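Local atomic coordinates of orotate phosphoribosyltransferase (Aeropyrum pernix, PDB entry 2YZK), a protein that probably catalyses the transfer of a ribosyl phosphate group from 5-phosphoribose 1-diphosphate to orotate, forming orotidine monophosphate in de novo pyrimidine synthesis. Residues A[53-58]-A[157-162]; A[72-77]-A[82-87]. All blocks are in the same frame, centred on the assembly; numbering follows the deposited sequence.

Overall arrangement
Contacts 1 and 2 involve the outermost strands, within this chain, of the five-stranded parallel sheet of the phosphoribosyltransferase domain, and lie about 14 Å apart, centre to centre. Contact 1 ties the last turns of helix 38-58 to strand 159-162; contact 2 packs helix 70-80 against strand 84-87 on the other side of the sheet order. Along the chain the order is 53-58, 72-77, 82-87, 157-162, so the compact contact 2 falls within the span that contact 1 brackets. The two meet where Lys82 NZ makes a weak hydrogen bond with Ala57 O. Together they join helices 38-58 and 70-80 to a sheet whose loops include predicted substrate-binding residues of the homodimer.

Contact 1: A[53-58]-A[157-162]; sequences GQDLAR and GVRLVS
Asp55, in the last turns of helix 38-58, and Arg159, at the start of strand 159-162, meet with their backbones well apart, Asp55 CA and Arg159 CA being 10.8 Å from each other, a gap spanned mostly by the long arginine. The helix is kinked here, where the N atoms of Gln54 and Asp55 lack bonds to the preceding turn; helical bonding is in place again with Ala57 N to Gly53 O and Arg58 N to Gln54 O.

The contact is a single salt bridge at the surface. Asp55 OD1 and Arg159 NH2 approach to 2.5 Å, a short distance, while Asp55 OD2 remains 4.2 Å from Arg159 NH2. It is therefore a monodentate bridge, through one oxygen and one nitrogen, and not the paired, coplanar kind; carboxylate and guanidinium planes are turned 52° apart, and OD1 comes obliquely to the guanidinium. The arginine leaves the strand with CG anti to the backbone N (chi1 180°), runs extended, and bends at its third torsion, which carries the guanidinium toward the helix. There Val161 CG2, two residues along the strand, lies over the centre of one guanidinium face, 3.6 Å above its plane, and supports the flat group from that side. Thr138 of strand 135-141 adds a third member: its OG1 is hydrogen-bonded to Asp55 OD1 and weakly to Arg159 NH2. With these partners, Asp55 would probably stay ionised.

Backbone hydrogen bonds between Arg159 and both Gly137 and Ala139 place strand 159-162 beside strand 135-141. Leu56 packs on Leu140 of the same neighbour from the helix 38-58 side, whereas Val158 and Leu160 turn to helix 149-154, with Val158 also reaching helix 120-131. The salt bridge thus links the helical layer on one face of the sheet to its outermost strand within this chain.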
loop_
_atom_site.group_PDB
_atom_site.type_symbol
_atom_site.label_atom_id
_atom_site.label_comp_id
_atom_site.label_asym_id
_atom_site.label_seq_id
_atom_site.Cartn_x
_atom_site.Cartn_y
_atom_site.Cartn_z
ATOM N N GLY A 53 5.029 13.512 -14.939
ATOM C CA GLY A 53 4.851 13.894 -16.330
ATOM C C GLY A 53 4.346 12.820 -17.276
ATOM O O GLY A 53 3.530 11.976 -16.909
ATOM N N GLN A 54 4.837 12.860 -18.509
ATOM C CA GLN A 54 4.416 11.902 -19.521
ATOM C C GLN A 54 4.899 10.477 -19.274
ATOM O O GLN A 54 4.243 9.526 -19.691
ATOM C CB GLN A 54 4.860 12.380 -20.905
ATOM C CG GLN A 54 4.224 13.700 -21.302
ATOM C CD GLN A 54 2.717 13.682 -21.151
ATOM O OE1 GLN A 54 2.152 14.431 -20.351
ATOM N NE2 GLN A 54 2.055 12.819 -21.914
ATOM N N ASP A 55 6.038 10.324 -18.602
ATOM C CA ASP A 55 6.560 8.990 -18.309
ATOM C C ASP A 55 5.523 8.223 -17.493
ATOM O O ASP A 55 5.219 7.067 -17.778
ATOM C CB ASP A 55 7.861 9.069 -17.505
ATOM C CG ASP A 55 9.031 9.584 -18.324
ATOM O OD1 ASP A 55 10.164 9.574 -17.800
ATOM O OD2 ASP A 55 8.827 9.997 -19.485
ATOM N N LEU A 56 4.987 8.881 -16.473
ATOM C CA LEU A 56 3.983 8.266 -15.620
ATOM C C LEU A 56 2.666 8.118 -16.382
ATOM O O LEU A 56 2.037 7.058 -16.354
ATOM C CB LEU A 56 3.783 9.112 -14.358
ATOM C CG LEU A 56 2.704 8.653 -13.374
ATOM C CD1 LEU A 56 3.047 7.268 -12.852
ATOM C CD2 LEU A 56 2.602 9.650 -12.226
ATOM N N ALA A 57 2.273 9.175 -17.092
ATOM C CA ALA A 57 1.026 9.179 -17.845
ATOM C C ALA A 57 0.934 8.117 -18.933
ATOM O O ALA A 57 -0.160 7.648 -19.244
ATOM C CB ALA A 57 0.789 10.565 -18.449
ATOM N N ARG A 58 2.066 7.730 -19.510
ATOM C CA ARG A 58 2.049 6.730 -20.575
ATOM C C ARG A 58 2.479 5.345 -20.099
ATOM O O ARG A 58 2.444 4.383 -20.866
ATOM C CB ARG A 58 2.962 7.162 -21.727
ATOM C CG ARG A 58 2.771 8.595 -22.203
ATOM C CD ARG A 58 1.390 8.856 -22.783
ATOM N NE ARG A 58 0.637 9.802 -21.962
ATOM C CZ ARG A 58 -0.257 10.665 -22.437
ATOM N NH1 ARG A 58 -0.519 10.712 -23.737
ATOM N NH2 ARG A 58 -0.891 11.483 -21.607
ATOM N N GLY A 157 21.004 3.160 -15.400
ATOM C CA GLY A 157 20.036 3.613 -16.385
ATOM C C GLY A 157 18.659 4.006 -15.883
ATOM O O GLY A 157 17.656 3.783 -16.562
ATOM N N VAL A 158 18.606 4.603 -14.700
ATOM C CA VAL A 158 17.332 5.036 -14.137
ATOM C C VAL A 158 17.410 6.506 -13.721
ATOM O O VAL A 158 18.348 6.923 -13.040
ATOM C CB VAL A 158 16.945 4.171 -12.919
ATOM C CG1 VAL A 158 15.662 4.709 -12.288
ATOM C CG2 VAL A 158 16.757 2.716 -13.355
ATOM N N ARG A 159 16.428 7.288 -14.159
ATOM C CA ARG A 159 16.368 8.711 -13.844
ATOM C C ARG A 159 15.464 8.931 -12.639
ATOM O O ARG A 159 14.276 8.612 -12.685
ATOM C CB ARG A 159 15.813 9.498 -15.038
ATOM C CG ARG A 159 15.715 10.997 -14.788
ATOM C CD ARG A 159 14.874 11.711 -15.842
ATOM N NE ARG A 159 13.520 11.168 -15.890
ATOM C CZ ARG A 159 12.442 11.858 -16.252
ATOM N NH1 ARG A 159 12.552 13.132 -16.602
ATOM N NH2 ARG A 159 11.252 11.270 -16.263
ATOM N N LEU A 160 16.029 9.467 -11.562
ATOM C CA LEU A 160 15.256 9.736 -10.357
ATOM C C LEU A 160 14.645 11.126 -10.461
ATOM O O LEU A 160 15.334 12.089 -10.800
ATOM C CB LEU A 160 16.153 9.677 -9.113
ATOM C CG LEU A 160 15.500 10.059 -7.775
ATOM C CD1 LEU A 160 14.491 8.989 -7.374
ATOM C CD2 LEU A 160 16.566 10.204 -6.694
ATOM N N VAL A 161 13.349 11.223 -10.188
ATOM C CA VAL A 161 12.649 12.501 -10.203
ATOM C C VAL A 161 11.954 12.639 -8.849
ATOM O O VAL A 161 11.395 11.671 -8.332
ATOM C CB VAL A 161 11.592 12.559 -11.328
ATOM C CG1 VAL A 161 10.875 13.897 -11.286
ATOM C CG2 VAL A 161 12.265 12.359 -12.686
ATOM N N SER A 162 11.995 13.834 -8.268
ATOM C CA SER A 162 11.371 14.047 -6.969
ATOM C C SER A 162 10.533 15.312 -6.935
ATOM O O SER A 162 10.802 16.263 -7.667
ATOM C CB SER A 162 12.448 14.138 -5.883
ATOM O OG SER A 162 13.304 15.247 -6.110
#

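Contact 2: A[72-77]-A[82-87]; sequences WAAMLA and KPLGYV
Ala73, Ala74 and Ala77 pack on Leu84 in a buried helix-on-strand contact within the beta-alpha-beta unit of strand 61-65, helix 70-80 and strand 84-87. Helix and strand segments run nearly antiparallel (166°), their axes 8.5 Å apart. Leu84 spreads its branches under the helix, its CG swung opposite the main-chain nitrogen (chi1 169°): CD1 lies 3.8 Å from Ala73 CB, CD2 is as close to Ala74 CB, and its own CB meets Ala77 CB at 3.9 Å. Were Leu84 replaced by an alanine, a gap would probably open beneath Ala73 and Ala74, whose methyls would lose both branches. A nearly straight backbone bond (167°) from the loop residue Lys82, through its N, back to the helix carbonyl Ala77 O, 2.8 Å away, helps to hold the link. The lysine side chain leads off to Ser59 O, which NZ grips. The second subunit also takes part: its Tyr41 OH is hydrogen-bonded to Lys82 O, its Pro71 packs on Leu84, and the Leu84 backbone is hydrogen-bonded to it. The chemistry is mostly apolar, consistent with small methyls allowing the close approach of helix and strand at the dimer interface.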
loop_
_atom_site.group_PDB
_atom_site.type_symbol
_atom_site.label_atom_id
_atom_site.label_comp_id
_atom_site.label_asym_id
_atom_site.label_seq_id
_atom_site.Cartn_x
_atom_site.Cartn_y
_atom_site.Cartn_z
ATOM N N TRP A 72 1.036 5.314 -2.073
ATOM C CA TRP A 72 1.188 6.318 -3.113
ATOM C C TRP A 72 1.020 5.722 -4.504
ATOM O O TRP A 72 0.320 6.289 -5.343
ATOM C CB TRP A 72 2.552 6.994 -2.991
ATOM C CG TRP A 72 2.724 7.658 -1.674
ATOM C CD1 TRP A 72 3.504 7.234 -0.640
ATOM C CD2 TRP A 72 2.042 8.830 -1.209
ATOM N NE1 TRP A 72 3.352 8.065 0.444
ATOM C CE2 TRP A 72 2.457 9.053 0.123
ATOM C CE3 TRP A 72 1.118 9.712 -1.788
ATOM C CZ2 TRP A 72 1.981 10.122 0.891
ATOM C CZ3 TRP A 72 0.641 10.781 -1.023
ATOM C CH2 TRP A 72 1.077 10.972 0.304
ATOM N N ALA A 73 1.655 4.578 -4.740
ATOM C CA ALA A 73 1.562 3.909 -6.032
ATOM C C ALA A 73 0.125 3.482 -6.302
ATOM O O ALA A 73 -0.385 3.650 -7.411
ATOM C CB ALA A 73 2.478 2.691 -6.064
ATOM N N ALA A 74 -0.530 2.931 -5.283
ATOM C CA ALA A 74 -1.910 2.480 -5.436
ATOM C C ALA A 74 -2.842 3.644 -5.761
ATOM O O ALA A 74 -3.712 3.524 -6.618
ATOM C CB ALA A 74 -2.380 1.768 -4.163
HETATM N N MSE A 75 -2.659 4.768 -5.073
HETATM C CA MSE A 75 -3.498 5.932 -5.311
HETATM C C MSE A 75 -3.252 6.525 -6.695
HETATM O O MSE A 75 -4.188 6.970 -7.346
HETATM C CB MSE A 75 -3.277 6.971 -4.207
HETATM C CG MSE A 75 -3.671 6.443 -2.830
HETATM SE SE MSE A 75 -3.255 7.548 -1.464
HETATM C CE MSE A 75 -4.560 8.756 -1.692
ATOM N N LEU A 76 -1.998 6.528 -7.138
ATOM C CA LEU A 76 -1.663 7.035 -8.468
ATOM C C LEU A 76 -2.255 6.133 -9.547
ATOM O O LEU A 76 -2.770 6.611 -10.560
ATOM C CB LEU A 76 -0.147 7.111 -8.656
ATOM C CG LEU A 76 0.580 8.209 -7.882
ATOM C CD1 LEU A 76 2.089 8.001 -8.005
ATOM C CD2 LEU A 76 0.168 9.584 -8.422
ATOM N N ALA A 77 -2.175 4.825 -9.331
ATOM C CA ALA A 77 -2.715 3.872 -10.293
ATOM C C ALA A 77 -4.223 4.060 -10.444
ATOM O O ALA A 77 -4.746 4.029 -11.558
ATOM C CB ALA A 77 -2.390 2.439 -9.854
ATOM N N LYS A 82 -4.791 2.880 -14.137
ATOM C CA LYS A 82 -3.727 2.007 -14.618
ATOM C C LYS A 82 -3.469 0.824 -13.698
ATOM O O LYS A 82 -3.836 0.844 -12.526
ATOM C CB LYS A 82 -2.420 2.791 -14.747
ATOM C CG LYS A 82 -2.379 3.775 -15.890
ATOM C CD LYS A 82 -1.077 4.560 -15.862
ATOM C CE LYS A 82 -0.975 5.524 -17.034
ATOM N NZ LYS A 82 -0.938 4.818 -18.337
ATOM N N PRO A 83 -2.837 -0.231 -14.237
ATOM C CA PRO A 83 -2.501 -1.439 -13.483
ATOM C C PRO A 83 -1.516 -1.073 -12.373
ATOM O O PRO A 83 -0.726 -0.135 -12.514
ATOM C CB PRO A 83 -1.837 -2.328 -14.532
ATOM C CG PRO A 83 -2.488 -1.914 -15.798
ATOM C CD PRO A 83 -2.564 -0.416 -15.674
ATOM N N LEU A 84 -1.574 -1.807 -11.265
ATOM C CA LEU A 84 -0.666 -1.573 -10.156
ATOM C C LEU A 84 0.153 -2.828 -9.904
ATOM O O LEU A 84 -0.308 -3.948 -10.121
ATOM C CB LEU A 84 -1.438 -1.222 -8.873
ATOM C CG LEU A 84 -0.594 -1.213 -7.591
ATOM C CD1 LEU A 84 0.365 -0.013 -7.600
ATOM C CD2 LEU A 84 -1.515 -1.155 -6.369
ATOM N N GLY A 85 1.383 -2.623 -9.460
ATOM C CA GLY A 85 2.250 -3.732 -9.122
ATOM C C GLY A 85 3.143 -3.206 -8.020
ATOM O O GLY A 85 3.178 -1.997 -7.774
ATOM N N TYR A 86 3.844 -4.095 -7.328
ATOM C CA TYR A 86 4.751 -3.652 -6.281
ATOM C C TYR A 86 5.747 -4.719 -5.910
ATOM O O TYR A 86 5.519 -5.917 -6.119
ATOM C CB TYR A 86 3.984 -3.162 -5.040
ATOM C CG TYR A 86 3.143 -4.187 -4.309
ATOM C CD1 TYR A 86 3.676 -4.938 -3.262
ATOM C CD2 TYR A 86 1.788 -4.341 -4.607
ATOM C CE1 TYR A 86 2.875 -5.808 -2.520
ATOM C CE2 TYR A 86 0.982 -5.209 -3.874
ATOM C CZ TYR A 86 1.531 -5.936 -2.830
ATOM O OH TYR A 86 0.729 -6.766 -2.081
ATOM N N VAL A 87 6.872 -4.266 -5.378
ATOM C CA VAL A 87 7.938 -5.161 -4.973
ATOM C C VAL A 87 8.266 -4.900 -3.518
ATOM O O VAL A 87 8.455 -3.754 -3.115
ATOM C CB VAL A 87 9.192 -4.932 -5.841
ATOM C CG1 VAL A 87 10.348 -5.799 -5.345
ATOM C CG2 VAL A 87 8.874 -5.256 -7.283
#